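Local structure of HMG-CoA Lyase (Bacillus subtilis subsp. subtilis, 1YDO) at residues F101-E106 against Y141-F146. The protein belongs to the HMGL-like family of enzymes, which are built on a TIM-barrel (beta/alpha)8 fold. Sequence-based numbering, arbitrary orientation.
Sequences FMSASE and YLSTVF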
# COMPACT_ATOMS: atom_id res chain seq x y z
N PHE A 101 -12.61 23.89 -5.98
CA PHE A 101 -12.60 22.56 -6.54
C PHE A 101 -13.54 22.40 -7.71
O PHE A 101 -14.48 23.17 -7.89
CB PHE A 101 -12.99 21.52 -5.49
CG PHE A 101 -14.31 21.78 -4.85
CD1 PHE A 101 -14.42 22.71 -3.82
CD2 PHE A 101 -15.46 21.12 -5.28
CE1 PHE A 101 -15.66 22.99 -3.23
CE2 PHE A 101 -16.71 21.40 -4.71
CZ PHE A 101 -16.81 22.34 -3.68
N MSE A 102 -13.26 21.38 -8.51
CA MSE A 102 -14.07 21.04 -9.67
C MSE A 102 -13.56 19.73 -10.24
O MSE A 102 -12.50 19.25 -9.86
CB MSE A 102 -13.98 22.14 -10.73
CG MSE A 102 -12.64 22.21 -11.44
SE MSE A 102 -12.69 23.49 -12.89
CE MSE A 102 -13.64 22.41 -14.20
N SER A 103 -14.32 19.16 -11.16
CA SER A 103 -13.92 17.91 -11.76
C SER A 103 -13.42 18.09 -13.19
O SER A 103 -13.87 18.97 -13.93
CB SER A 103 -15.09 16.93 -11.74
OG SER A 103 -14.74 15.70 -12.35
N ALA A 104 -12.45 17.25 -13.57
CA ALA A 104 -11.89 17.28 -14.91
C ALA A 104 -12.93 16.67 -15.86
O ALA A 104 -13.09 17.11 -17.00
CB ALA A 104 -10.61 16.47 -14.95
N SER A 105 -13.62 15.65 -15.36
CA SER A 105 -14.66 14.96 -16.11
C SER A 105 -15.94 15.79 -16.09
O SER A 105 -16.38 16.25 -15.03
CB SER A 105 -14.94 13.59 -15.49
OG SER A 105 -16.31 13.26 -15.59
N GLU A 106 -16.54 15.98 -17.26
CA GLU A 106 -17.77 16.76 -17.36
C GLU A 106 -18.88 16.07 -16.57
O GLU A 106 -19.55 16.68 -15.74
CB GLU A 106 -18.19 16.90 -18.83
CG GLU A 106 -19.23 17.99 -19.08
CD GLU A 106 -18.60 19.36 -19.21
OE1 GLU A 106 -19.32 20.37 -19.00
OE2 GLU A 106 -17.39 19.44 -19.53
N TYR A 141 -8.47 22.14 -6.35
CA TYR A 141 -8.61 20.70 -6.22
C TYR A 141 -9.22 20.14 -7.49
O TYR A 141 -10.44 20.09 -7.60
CB TYR A 141 -9.54 20.39 -5.06
CG TYR A 141 -8.86 19.77 -3.87
CD1 TYR A 141 -8.23 18.54 -3.99
CD2 TYR A 141 -8.87 20.40 -2.62
CE1 TYR A 141 -7.61 17.96 -2.91
CE2 TYR A 141 -8.25 19.82 -1.53
CZ TYR A 141 -7.63 18.60 -1.68
OH TYR A 141 -7.01 17.99 -0.62
N LEU A 142 -8.40 19.73 -8.44
CA LEU A 142 -8.94 19.16 -9.67
C LEU A 142 -9.14 17.66 -9.43
O LEU A 142 -8.19 16.94 -9.15
CB LEU A 142 -7.94 19.39 -10.80
CG LEU A 142 -8.55 19.61 -12.18
CD1 LEU A 142 -7.43 19.65 -13.20
CD2 LEU A 142 -9.53 18.51 -12.51
N SER A 143 -10.37 17.19 -9.53
CA SER A 143 -10.61 15.78 -9.28
C SER A 143 -10.82 15.00 -10.55
O SER A 143 -10.90 15.56 -11.64
CB SER A 143 -11.80 15.58 -8.36
OG SER A 143 -12.98 16.08 -8.95
N THR A 144 -10.88 13.68 -10.39
CA THR A 144 -11.08 12.72 -11.47
C THR A 144 -10.06 12.88 -12.60
O THR A 144 -10.38 12.69 -13.77
CB THR A 144 -12.54 12.81 -12.00
OG1 THR A 144 -12.82 11.66 -12.81
CG2 THR A 144 -12.74 14.05 -12.81
N VAL A 145 -8.81 13.21 -12.25
CA VAL A 145 -7.77 13.39 -13.25
C VAL A 145 -7.17 12.07 -13.72
O VAL A 145 -6.57 12.01 -14.79
CB VAL A 145 -6.63 14.30 -12.74
CG1 VAL A 145 -7.19 15.62 -12.27
CG2 VAL A 145 -5.89 13.64 -11.62
N PHE A 146 -7.34 11.02 -12.93
CA PHE A 146 -6.81 9.70 -13.29
C PHE A 146 -7.92 8.72 -13.62
O PHE A 146 -7.79 7.52 -13.38
CB PHE A 146 -5.98 9.13 -12.14
CG PHE A 146 -4.68 9.84 -11.92
CD1 PHE A 146 -3.65 9.69 -12.83
CD2 PHE A 146 -4.49 10.66 -10.81
CE1 PHE A 146 -2.45 10.36 -12.65
CE2 PHE A 146 -3.29 11.34 -10.61
CZ PHE A 146 -2.26 11.19 -11.53
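The carbonyl oxygen of Met102 takes the backbone N-H of Ser143 at 3.0 Å (O to N), nearly straight and in the carbonyl plane. Ser143 OG, set between its own N and carbonyl carbon (chi1 62°), is brought to 3.3 Å from the same Met102 O, a weak hydrogen bond whose proton has another acceptor within reach; the short serine side chain keeps OG close to the neighbouring strand's backbone. Met102 N gives its hydrogen to Tyr141 O at 3.2 Å, and one residue past the end of strand 97-103, Ala104 N gives its own to Ser143 O at 3.0 Å. These bonds join neighbouring parallel strands, 97-103 and 137-143, of a TIM barrel at their C-terminal ends, where the chain turns into loops. Phe101, Tyr141, Ser103 and Ser143 lie on one face. There Phe101 and Tyr141 meet through their CB atoms, 3.7 Å apart, while the rings diverge and that of Tyr141 meets His207. On the face of Met102 and Leu142, Met102, modelled as selenomethionine, has a long unbranched side chain that extends from the sheet to helix 117-133, where it touches Leu124. Leu142 bends its CD2 branch across to Ala104 CB, a small apolar group packing against the leucine in this buried place. Thr144 OG1 turns to the carbonyl of Gly147. Ser105, a common N-cap residue, uses OG to cap His108 N at the start of helix 106-110.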